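Local coordinates for uncharacterized protein (Acinetobacter baumannii, PDB 4L3U), which is of unknown function but folds as a compact all-helical domain of the DUF4844 family, at residues A56-A61 / T103-F108; A75-V80 / D110-E115; D30-A33 / L38-G41; N83-I88 / N122-G127. All blocks are in the same frame, centred on the assembly; numbering follows the deposited sequence. Where two conformers were deposited one is given.

Interaction 1: residues A56-A61 / T103-F108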
loop_
_atom_site.group_PDB
_atom_site.type_symbol
_atom_site.label_atom_id
_atom_site.label_comp_id
_atom_site.label_asym_id
_atom_site.label_seq_id
_atom_site.Cartn_x
_atom_site.Cartn_y
_atom_site.Cartn_z
ATOM N N ALA A 56 -0.791 4.680 6.090
ATOM C CA ALA A 56 0.131 5.520 6.829
ATOM C C ALA A 56 1.086 4.652 7.637
ATOM O O ALA A 56 2.264 4.974 7.760
ATOM C CB ALA A 56 -0.632 6.466 7.739
ATOM N N ASP A 57 0.579 3.546 8.175
ATOM C CA ASP A 57 1.399 2.642 8.978
ATOM C C ASP A 57 2.529 2.035 8.147
ATOM O O ASP A 57 3.664 1.949 8.606
ATOM C CB ASP A 57 0.554 1.519 9.594
ATOM C CG ASP A 57 -0.478 2.029 10.587
ATOM O OD1 ASP A 57 -0.282 3.120 11.157
ATOM O OD2 ASP A 57 -1.489 1.330 10.805
ATOM N N THR A 58 2.215 1.614 6.926
ATOM C CA THR A 58 3.213 1.032 6.040
ATOM C C THR A 58 4.224 2.081 5.593
ATOM O O THR A 58 5.415 1.802 5.497
ATOM C CB THR A 58 2.556 0.408 4.806
ATOM O OG1 THR A 58 1.594 -0.566 5.222
ATOM C CG2 THR A 58 3.600 -0.259 3.921
ATOM N N ALA A 59 3.740 3.285 5.314
ATOM C CA ALA A 59 4.610 4.401 4.977
ATOM C C ALA A 59 5.597 4.667 6.112
ATOM O O ALA A 59 6.780 4.901 5.875
ATOM C CB ALA A 59 3.781 5.643 4.699
ATOM N N GLN A 60 5.107 4.620 7.347
ATOM C CA GLN A 60 5.944 4.905 8.503
ATOM C C GLN A 60 6.950 3.787 8.747
ATOM O O GLN A 60 8.030 4.020 9.287
ATOM C CB GLN A 60 5.086 5.115 9.749
ATOM C CG GLN A 60 5.875 5.602 10.943
ATOM C CD GLN A 60 6.626 6.888 10.650
ATOM O OE1 GLN A 60 6.070 7.831 10.083
ATOM N NE2 GLN A 60 7.903 6.926 11.023
ATOM N N ALA A 61 6.585 2.571 8.353
ATOM C CA ALA A 61 7.486 1.429 8.451
ATOM C C ALA A 61 8.681 1.597 7.510
ATOM O O ALA A 61 9.826 1.343 7.894
ATOM C CB ALA A 61 6.735 0.138 8.142
ATOM N N THR A 103 -3.498 -0.226 -6.103
ATOM C CA THR A 103 -2.945 0.917 -6.815
ATOM C C THR A 103 -2.139 1.790 -5.861
ATOM O O THR A 103 -1.061 2.271 -6.204
ATOM C CB THR A 103 -4.073 1.752 -7.464
ATOM O OG1 THR A 103 -4.716 0.975 -8.482
ATOM C CG2 THR A 103 -3.532 3.038 -8.084
ATOM N N THR A 104 -2.673 1.990 -4.661
ATOM C CA THR A 104 -2.009 2.797 -3.642
ATOM C C THR A 104 -0.671 2.172 -3.247
ATOM O O THR A 104 0.330 2.871 -3.110
ATOM C CB THR A 104 -2.916 2.970 -2.397
ATOM O OG1 THR A 104 -4.110 3.668 -2.770
ATOM C CG2 THR A 104 -2.210 3.749 -1.291
ATOM N N PHE A 105 -0.650 0.854 -3.081
ATOM C CA PHE A 105 0.576 0.157 -2.702
ATOM C C PHE A 105 1.563 0.068 -3.860
ATOM O O PHE A 105 2.760 -0.113 -3.646
ATOM C CB PHE A 105 0.259 -1.243 -2.176
ATOM C CG PHE A 105 0.102 -1.305 -0.682
ATOM C CD1 PHE A 105 -1.053 -0.844 -0.074
ATOM C CD2 PHE A 105 1.112 -1.819 0.118
ATOM C CE1 PHE A 105 -1.198 -0.896 1.302
ATOM C CE2 PHE A 105 0.970 -1.874 1.495
ATOM C CZ PHE A 105 -0.185 -1.411 2.086
ATOM N N GLU A 106 1.061 0.185 -5.086
ATOM C CA GLU A 106 1.927 0.182 -6.255
ATOM C C GLU A 106 2.781 1.436 -6.238
ATOM O O GLU A 106 3.911 1.435 -6.720
ATOM C CB GLU A 106 1.105 0.115 -7.543
ATOM C CG GLU A 106 0.671 -1.290 -7.932
ATOM C CD GLU A 106 -0.222 -1.315 -9.164
ATOM O OE1 GLU A 106 -0.730 -0.245 -9.566
ATOM O OE2 GLU A 106 -0.415 -2.409 -9.737
ATOM N N SER A 107 2.237 2.507 -5.667
ATOM C CA SER A 107 2.962 3.766 -5.567
ATOM C C SER A 107 4.193 3.598 -4.685
ATOM O O SER A 107 5.229 4.203 -4.944
ATOM C CB SER A 107 2.057 4.866 -5.015
ATOM O OG SER A 107 0.938 5.078 -5.860
ATOM N N PHE A 108 4.076 2.767 -3.650
ATOM C CA PHE A 108 5.217 2.445 -2.795
ATOM C C PHE A 108 6.337 1.843 -3.625
ATOM O O PHE A 108 7.496 2.202 -3.454
ATOM C CB PHE A 108 4.835 1.447 -1.694
ATOM C CG PHE A 108 4.172 2.069 -0.491
ATOM C CD1 PHE A 108 4.701 3.197 0.115
ATOM C CD2 PHE A 108 3.026 1.505 0.046
ATOM C CE1 PHE A 108 4.090 3.759 1.225
ATOM C CE2 PHE A 108 2.412 2.061 1.151
ATOM C CZ PHE A 108 2.945 3.190 1.741
#
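The hydroxyl oxygen OG1 of T58 lies 3.7 Å from CZ of F105, the aromatic neighbour it meets across this contact, and it also makes a weak hydrogen bond to K54 O. OG1 sits beside the backbone N (chi1 -57°), which leaves CG2 on the far side of CB from that nitrogen; the hydroxyl thus faces F105, while the methyl reaches F108, with CG2 3.8 Å from CE2, and also touches F105. Beyond T58, the tip of the F108 ring presses against the helix backbone itself: its CZ is 3.7 Å from A59 N and 3.9 Å from A59 CB. F108 CE2 in turn stands 4.1 Å above the plane of the F105 ring, over its centre, so the two rings of helix 95-112 pack on each other and together reach T58 and A59 of helix 45-68. The two segments run nearly parallel, 10° apart, with axes 11.5 Å from each other. F26 and F62 continue the aromatic cluster round F108. Wide axial spacing bridged by large rings meeting small residues is the principle at work: the join depends on apolar packing, and for the buried T58 hydroxyl the polar partner found is a weak one, K54 O of its own helix.

Interaction 2: residues A75-V80 / D110-E115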
loop_
_atom_site.group_PDB
_atom_site.type_symbol
_atom_site.label_atom_id
_atom_site.label_comp_id
_atom_site.label_asym_id
_atom_site.label_seq_id
_atom_site.Cartn_x
_atom_site.Cartn_y
_atom_site.Cartn_z
ATOM N N ALA A 75 14.881 -7.126 -0.804
ATOM C CA ALA A 75 14.202 -8.080 0.064
ATOM C C ALA A 75 13.645 -7.387 1.303
ATOM O O ALA A 75 12.553 -7.717 1.767
ATOM C CB ALA A 75 15.146 -9.200 0.458
ATOM N N GLU A 76 14.395 -6.425 1.833
ATOM C CA GLU A 76 13.951 -5.652 2.987
ATOM C C GLU A 76 12.733 -4.824 2.637
ATOM O O GLU A 76 11.744 -4.815 3.366
ATOM C CB GLU A 76 15.065 -4.727 3.475
ATOM C CG GLU A 76 16.176 -5.446 4.213
ATOM C CD GLU A 76 17.420 -4.595 4.386
ATOM O OE1 GLU A 76 17.392 -3.410 4.002
ATOM O OE2 GLU A 76 18.429 -5.113 4.907
ATOM N N LEU A 77 12.810 -4.124 1.516
ATOM C CA LEU A 77 11.704 -3.303 1.060
ATOM C C LEU A 77 10.468 -4.153 0.782
ATOM O O LEU A 77 9.345 -3.721 1.025
ATOM C CB LEU A 77 12.109 -2.535 -0.197
ATOM C CG LEU A 77 13.244 -1.527 -0.018
ATOM C CD1 LEU A 77 13.741 -1.073 -1.378
ATOM C CD2 LEU A 77 12.792 -0.345 0.819
ATOM N N LEU A 78 10.675 -5.369 0.284
ATOM C CA LEU A 78 9.561 -6.240 -0.073
ATOM C C LEU A 78 8.841 -6.770 1.157
ATOM O O LEU A 78 7.624 -6.913 1.152
ATOM C CB LEU A 78 10.047 -7.412 -0.927
ATOM C CG LEU A 78 8.967 -8.390 -1.409
ATOM C CD1 LEU A 78 7.956 -7.696 -2.311
ATOM C CD2 LEU A 78 9.599 -9.575 -2.124
ATOM N N GLN A 79 9.587 -7.068 2.211
ATOM C CA GLN A 79 8.968 -7.565 3.430
ATOM C C GLN A 79 8.098 -6.502 4.089
ATOM O O GLN A 79 7.025 -6.806 4.600
ATOM C CB GLN A 79 10.024 -8.055 4.418
ATOM C CG GLN A 79 9.433 -8.498 5.740
ATOM C CD GLN A 79 10.421 -9.253 6.599
ATOM O OE1 GLN A 79 11.279 -9.975 6.092
ATOM N NE2 GLN A 79 10.305 -9.094 7.909
ATOM N N VAL A 80 8.566 -5.258 4.084
ATOM C CA VAL A 80 7.792 -4.152 4.635
ATOM C C VAL A 80 6.499 -3.991 3.842
ATOM O O VAL A 80 5.436 -3.737 4.407
ATOM C CB VAL A 80 8.592 -2.834 4.602
ATOM C CG1 VAL A 80 7.718 -1.650 5.016
ATOM C CG2 VAL A 80 9.812 -2.937 5.503
ATOM N N ASP A 110 7.078 2.298 -6.676
ATOM C CA ASP A 110 7.720 3.364 -7.429
ATOM C C ASP A 110 8.616 4.197 -6.519
ATOM O O ASP A 110 9.742 4.527 -6.884
ATOM C CB ASP A 110 6.667 4.252 -8.097
ATOM C CG ASP A 110 5.921 3.535 -9.205
ATOM O OD1 ASP A 110 6.569 2.805 -9.983
ATOM O OD2 ASP A 110 4.687 3.700 -9.296
ATOM N N ILE A 111 8.118 4.523 -5.330
ATOM C CA ILE A 111 8.873 5.341 -4.381
ATOM C C ILE A 111 10.188 4.682 -3.949
ATOM O O ILE A 111 11.250 5.294 -4.048
ATOM C CB ILE A 111 8.019 5.701 -3.132
ATOM C CG1 ILE A 111 6.865 6.615 -3.542
ATOM C CG2 ILE A 111 8.867 6.397 -2.056
ATOM C CD1 ILE A 111 5.823 6.825 -2.470
ATOM N N VAL A 112 10.117 3.442 -3.471
ATOM C CA VAL A 112 11.292 2.761 -2.919
ATOM C C VAL A 112 12.123 2.054 -3.985
ATOM O O VAL A 112 13.102 1.379 -3.670
ATOM C CB VAL A 112 10.900 1.726 -1.837
ATOM C CG1 VAL A 112 10.068 2.384 -0.747
ATOM C CG2 VAL A 112 10.155 0.542 -2.452
ATOM N N GLY A 113 11.717 2.186 -5.242
ATOM C CA GLY A 113 12.471 1.620 -6.345
ATOM C C GLY A 113 12.417 0.110 -6.397
ATOM O O GLY A 113 13.386 -0.540 -6.779
ATOM N N LEU A 114 11.276 -0.446 -6.013
ATOM C CA LEU A 114 11.070 -1.883 -6.067
ATOM C C LEU A 114 10.284 -2.204 -7.327
ATOM O O LEU A 114 9.231 -1.623 -7.571
ATOM C CB LEU A 114 10.305 -2.344 -4.831
ATOM C CG LEU A 114 10.306 -3.844 -4.553
ATOM C CD1 LEU A 114 11.707 -4.353 -4.283
ATOM C CD2 LEU A 114 9.407 -4.132 -3.379
ATOM N N GLU A 115 10.793 -3.123 -8.134
ATOM C CA GLU A 115 10.176 -3.401 -9.424
ATOM C C GLU A 115 8.847 -4.139 -9.312
ATOM O O GLU A 115 7.854 -3.739 -9.917
ATOM C CB GLU A 115 11.132 -4.198 -10.298
ATOM C CG GLU A 115 12.332 -3.399 -10.726
ATOM C CD GLU A 115 13.250 -4.187 -11.629
ATOM O OE1 GLU A 115 12.900 -5.342 -11.963
ATOM O OE2 GLU A 115 14.316 -3.650 -12.004
#
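L77 and V112 meet tip to tip, methyls against the valine CB. The isobutyl fork of L77 straddles the valine: CD2 comes to 3.9 Å from V112 CB, and CD1 is almost as near the same carbon at 4.0 Å. A second apolar pair joins L78, the next residue of the helix, to L114, two residues past V112. L114 sends CD2 across L78 at about a right angle, 4.0 Å from L78 CD1 and 3.9 Å from L78 CA, so that one methyl rests on both the side chain and the backbone of the helix. L114 can do this because its CG is turned away from the backbone N (chi1 -165°), which carries the fork out toward helix 74-86.

These residues illustrate how an all-helical domain packs a turn of the chain against a neighbouring helix. G113 is the first residue to leave helical angles, with positive phi (70°), and L114 follows in an extended conformation. The chain thus presents two apolar side chains to helix 74-86, one on either side of the glycine in sequence. Y66 of helix 45-68 touches both L77 and V112, bringing another helix to the junction.

Contact with a polar atom is of another kind. L77 CD1 approaches V112 O to 3.4 Å, a van der Waals touch of a methyl on the carbonyl oxygen just before the turn at G113. L78 also packs on E118, in the loop before helix 120-134.

Interaction 3: residues D30-A33 / L38-G41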
loop_
_atom_site.group_PDB
_atom_site.type_symbol
_atom_site.label_atom_id
_atom_site.label_comp_id
_atom_site.label_asym_id
_atom_site.label_seq_id
_atom_site.Cartn_x
_atom_site.Cartn_y
_atom_site.Cartn_z
ATOM N N ASP A 30 -5.007 11.433 1.449
ATOM C CA ASP A 30 -6.158 10.548 1.395
ATOM C C ASP A 30 -6.020 9.764 0.104
ATOM O O ASP A 30 -6.007 10.349 -0.978
ATOM C CB ASP A 30 -7.453 11.359 1.384
ATOM C CG ASP A 30 -8.695 10.489 1.485
ATOM O OD1 ASP A 30 -8.589 9.253 1.343
ATOM O OD2 ASP A 30 -9.790 11.046 1.698
ATOM N N HIS A 31 -5.907 8.446 0.215
ATOM C CA HIS A 31 -5.662 7.606 -0.951
ATOM C C HIS A 31 -6.923 6.970 -1.518
ATOM O O HIS A 31 -6.845 6.132 -2.418
ATOM C CB HIS A 31 -4.664 6.514 -0.590
ATOM C CG HIS A 31 -3.353 7.043 -0.116
ATOM N ND1 HIS A 31 -3.066 7.236 1.219
ATOM C CD2 HIS A 31 -2.253 7.442 -0.798
ATOM C CE1 HIS A 31 -1.843 7.717 1.338
ATOM N NE2 HIS A 31 -1.329 7.853 0.127
ATOM N N PHE A 32 -8.080 7.381 -1.011
ATOM C CA PHE A 32 -9.329 6.705 -1.336
ATOM C C PHE A 32 -10.457 7.682 -1.626
ATOM O O PHE A 32 -11.604 7.480 -1.221
ATOM C CB PHE A 32 -9.693 5.760 -0.195
ATOM C CG PHE A 32 -8.619 4.756 0.103
ATOM C CD1 PHE A 32 -8.548 3.574 -0.615
ATOM C CD2 PHE A 32 -7.655 5.011 1.065
ATOM C CE1 PHE A 32 -7.554 2.655 -0.365
ATOM C CE2 PHE A 32 -6.660 4.093 1.320
ATOM C CZ PHE A 32 -6.610 2.913 0.602
ATOM N N ALA A 33 -10.111 8.741 -2.347
ATOM C CA ALA A 33 -11.083 9.715 -2.809
ATOM C C ALA A 33 -11.466 9.400 -4.245
ATOM O O ALA A 33 -10.798 8.610 -4.911
ATOM C CB ALA A 33 -10.508 11.115 -2.709
ATOM N N LEU A 38 -13.640 6.952 -12.909
ATOM C CA LEU A 38 -14.464 5.778 -12.630
ATOM C C LEU A 38 -14.386 5.312 -11.182
ATOM O O LEU A 38 -15.157 4.447 -10.764
ATOM C CB LEU A 38 -14.068 4.628 -13.558
ATOM C CG LEU A 38 -14.196 4.918 -15.054
ATOM C CD1 LEU A 38 -13.679 3.749 -15.862
ATOM C CD2 LEU A 38 -15.639 5.227 -15.437
ATOM N N TYR A 39 -13.458 5.878 -10.419
ATOM C CA TYR A 39 -13.349 5.551 -9.006
ATOM C C TYR A 39 -14.092 6.564 -8.148
ATOM O O TYR A 39 -13.792 7.755 -8.184
ATOM C CB TYR A 39 -11.894 5.495 -8.578
ATOM C CG TYR A 39 -11.757 5.003 -7.169
ATOM C CD1 TYR A 39 -12.233 3.750 -6.809
ATOM C CD2 TYR A 39 -11.177 5.791 -6.192
ATOM C CE1 TYR A 39 -12.127 3.294 -5.519
ATOM C CE2 TYR A 39 -11.058 5.339 -4.898
ATOM C CZ TYR A 39 -11.539 4.091 -4.568
ATOM O OH TYR A 39 -11.428 3.637 -3.282
ATOM N N THR A 40 -15.057 6.080 -7.374
ATOM C CA THR A 40 -15.932 6.951 -6.594
ATOM C C THR A 40 -15.364 7.265 -5.209
ATOM O O THR A 40 -15.713 8.280 -4.603
ATOM C CB THR A 40 -17.333 6.320 -6.439
ATOM O OG1 THR A 40 -17.210 4.965 -5.989
ATOM C CG2 THR A 40 -18.068 6.334 -7.768
ATOM N N GLY A 41 -14.487 6.396 -4.715
ATOM C CA GLY A 41 -13.901 6.567 -3.398
ATOM C C GLY A 41 -14.619 5.746 -2.349
ATOM O O GLY A 41 -15.727 5.264 -2.576
#
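Y39 lays the edge of its ring against the backbone of A33, and this is the tight part of the contact: CD2 lies 3.1 Å from A33 O and CE2 3.3 Å from it, with the oxygen near the ring plane, where the slightly positive ring hydrogens point. A first torsion close to fully extended (chi1 -173°) sends the phenol back across the loop, and its OH ends 3.9 Å from F32 CD1, at the edge of the phenylalanine ring. Close by, G41 brings its CA within 3.3 Å of F32 O, an approach that the absence of a side chain makes possible; within 38-41 itself, the G41 N lies over the face of the Y39 ring. The other side is looser. A33 turns its methyl away from the opposing segment, and the exposed T40 scarcely touches it. An Asx turn, F32 N to D30 OD1 at 3.1 Å, orders the start of the loop, which lies against helix 95-112 through F32 and Y39. D30 is itself tied to R48 and N52 of helix 45-68. Between the two segments, cohesion therefore comes from ring edges and oxygen contacts, and the firmer polar ties lead outward to the helices.

Interaction 4: residues N83-I88 / N122-G127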
loop_
_atom_site.group_PDB
_atom_site.type_symbol
_atom_site.label_atom_id
_atom_site.label_comp_id
_atom_site.label_asym_id
_atom_site.label_seq_id
_atom_site.Cartn_x
_atom_site.Cartn_y
_atom_site.Cartn_z
ATOM N N ASN A 83 4.221 -7.157 4.660
ATOM C CA ASN A 83 3.667 -7.055 5.999
ATOM C C ASN A 83 2.643 -5.941 6.098
ATOM O O ASN A 83 1.679 -6.054 6.837
ATOM C CB ASN A 83 4.778 -6.832 7.018
ATOM C CG ASN A 83 5.648 -8.061 7.207
ATOM O OD1 ASN A 83 5.213 -9.189 6.977
ATOM N ND2 ASN A 83 6.888 -7.844 7.625
ATOM N N GLY A 84 2.854 -4.865 5.353
ATOM C CA GLY A 84 1.939 -3.742 5.375
ATOM C C GLY A 84 0.584 -4.117 4.805
ATOM O O GLY A 84 -0.453 -3.747 5.355
ATOM N N ILE A 85 0.595 -4.865 3.705
ATOM C CA ILE A 85 -0.639 -5.246 3.021
ATOM C C ILE A 85 -1.376 -6.366 3.753
ATOM O O ILE A 85 -2.604 -6.419 3.733
ATOM C CB ILE A 85 -0.367 -5.667 1.547
ATOM C CG1 ILE A 85 -1.673 -5.776 0.750
ATOM C CG2 ILE A 85 0.398 -6.978 1.479
ATOM C CD1 ILE A 85 -2.300 -4.441 0.409
ATOM N N SER A 86 -0.634 -7.256 4.402
ATOM C CA SER A 86 -1.255 -8.364 5.116
ATOM C C SER A 86 -2.095 -7.879 6.303
ATOM O O SER A 86 -2.903 -8.633 6.832
ATOM C CB SER A 86 -0.197 -9.363 5.584
ATOM O OG SER A 86 0.731 -8.745 6.452
ATOM N N GLN A 87 -1.908 -6.622 6.706
ATOM C CA GLN A 87 -2.651 -6.042 7.830
ATOM C C GLN A 87 -4.091 -5.713 7.469
ATOM O O GLN A 87 -4.901 -5.382 8.335
ATOM C CB GLN A 87 -1.977 -4.761 8.321
ATOM C CG GLN A 87 -0.577 -4.959 8.832
ATOM C CD GLN A 87 -0.509 -5.975 9.946
ATOM O OE1 GLN A 87 -1.266 -5.903 10.910
ATOM N NE2 GLN A 87 0.385 -6.945 9.808
ATOM N N ILE A 88 -4.396 -5.793 6.179
ATOM C CA ILE A 88 -5.713 -5.445 5.662
ATOM C C ILE A 88 -6.430 -6.698 5.163
ATOM O O ILE A 88 -5.988 -7.338 4.211
ATOM C CB ILE A 88 -5.597 -4.436 4.502
ATOM C CG1 ILE A 88 -4.744 -3.234 4.918
ATOM C CG2 ILE A 88 -6.978 -3.982 4.051
ATOM C CD1 ILE A 88 -4.432 -2.274 3.786
ATOM N N ASN A 122 -1.400 -9.117 -6.418
ATOM C CA ASN A 122 -2.465 -9.806 -7.138
ATOM C C ASN A 122 -3.103 -10.903 -6.292
ATOM O O ASN A 122 -4.318 -11.102 -6.336
ATOM C CB ASN A 122 -1.945 -10.405 -8.445
ATOM C CG ASN A 122 -1.883 -9.390 -9.574
ATOM O OD1 ASN A 122 -2.626 -8.407 -9.593
ATOM N ND2 ASN A 122 -0.991 -9.629 -10.525
ATOM N N LYS A 123 -2.279 -11.614 -5.527
ATOM C CA LYS A 123 -2.764 -12.704 -4.685
ATOM C C LYS A 123 -3.702 -12.152 -3.623
ATOM O O LYS A 123 -4.670 -12.799 -3.229
ATOM C CB LYS A 123 -1.592 -13.439 -4.029
ATOM C CG LYS A 123 -2.015 -14.587 -3.130
ATOM C CD LYS A 123 -0.836 -15.458 -2.739
ATOM C CE LYS A 123 -1.271 -16.595 -1.833
ATOM N NZ LYS A 123 -0.151 -17.526 -1.524
ATOM N N TRP A 124 -3.409 -10.939 -3.173
ATOM C CA TRP A 124 -4.221 -10.272 -2.170
ATOM C C TRP A 124 -5.575 -9.877 -2.762
ATOM O O TRP A 124 -6.618 -10.109 -2.151
ATOM C CB TRP A 124 -3.475 -9.044 -1.645
ATOM C CG TRP A 124 -4.186 -8.311 -0.545
ATOM C CD1 TRP A 124 -4.115 -8.570 0.795
ATOM C CD2 TRP A 124 -5.074 -7.193 -0.687
ATOM N NE1 TRP A 124 -4.902 -7.686 1.492
ATOM C CE2 TRP A 124 -5.500 -6.830 0.603
ATOM C CE3 TRP A 124 -5.551 -6.470 -1.790
ATOM C CZ2 TRP A 124 -6.380 -5.773 0.828
ATOM C CZ3 TRP A 124 -6.424 -5.418 -1.563
ATOM C CH2 TRP A 124 -6.829 -5.080 -0.265
ATOM N N VAL A 125 -5.559 -9.303 -3.961
ATOM C CA VAL A 125 -6.785 -8.829 -4.601
ATOM C C VAL A 125 -7.714 -9.969 -5.030
ATOM O O VAL A 125 -8.913 -9.922 -4.764
ATOM C CB VAL A 125 -6.484 -7.941 -5.838
ATOM C CG1 VAL A 125 -7.775 -7.540 -6.541
ATOM C CG2 VAL A 125 -5.723 -6.698 -5.433
ATOM N N TYR A 126 -7.158 -10.984 -5.689
ATOM C CA TYR A 126 -7.965 -12.035 -6.315
ATOM C C TYR A 126 -7.894 -13.388 -5.605
ATOM O O TYR A 126 -8.586 -14.328 -5.992
ATOM C CB TYR A 126 -7.543 -12.206 -7.777
ATOM C CG TYR A 126 -7.505 -10.902 -8.540
ATOM C CD1 TYR A 126 -8.667 -10.331 -9.037
ATOM C CD2 TYR A 126 -6.308 -10.232 -8.750
ATOM C CE1 TYR A 126 -8.639 -9.132 -9.727
ATOM C CE2 TYR A 126 -6.270 -9.037 -9.441
ATOM C CZ TYR A 126 -7.439 -8.492 -9.927
ATOM O OH TYR A 126 -7.405 -7.302 -10.612
ATOM N N GLY A 127 -7.063 -13.493 -4.574
ATOM C CA GLY A 127 -6.897 -14.751 -3.871
ATOM C C GLY A 127 -8.191 -15.243 -3.259
ATOM O O GLY A 127 -8.792 -16.194 -3.752
#
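W124 has its CG anti to the backbone N (chi1 -177°), and I85 carries CG1 in the same extended sense (chi1 -168°); these two torsions bring the indole and the isoleucine branch toward each other across the gap between helices 120-134 and 74-86. The result is a CH-pi contact at a helix-to-helix junction of this all-helical domain. I85 CG1 stands 3.7 Å from the centroid of the five-membered ring, almost straight above it, and CD1 continues over the same face, 4.0 Å above the plane, so the branch runs over the indole from the five-membered ring to the bond shared with the six-membered ring.

I88 works at the edge instead. It lies in the loop that follows helix 74-86, and its CG2 packs 3.7 Å from W124 CZ2. One aromatic side chain is thereby held in two ways, pressed on a face by a hydrocarbon and pinned at its rim by the backbone carbonyl of I88, which satisfies the indole N-H and probably limits rotation of the ring.

P90 and L93 of the following loop also touch W124, while R98 and V101 bring helix 95-112 against it; V101 meets I85 as well. The I85 oxygen lies 3.5 Å from W124 NE1. The bond to I88 is the shorter and well aligned: W124 NE1 to I88 O is 2.9 Å with an N-H...O angle of 156°, the oxygen lying close to the ring plane.

Interaction 1 touches both 2 and 4, which adjoin only along helix 74-86, while interaction 3 lies in the loop between helices 14-27 and 45-68. Interaction 1 lies about 4 Å from the centre of the chain; interactions 2 and 4 have centres about 10 and 12 Å from its own. Helix 74-86 passes along interaction 1: A61 CB meets V80 CG1 at 3.7 Å, T58 OG1 comes to 3.2 Å from G84 CA, and F105 CE2 lies 3.7 Å from I85 N. Interaction 3 joins through T104, whose OG1 is 3.6 Å from H31 CB. Its centre is about 24 Å from that of interaction 2, across the chain's centre. Helix 95-112 is the element common to interactions 1 and 2.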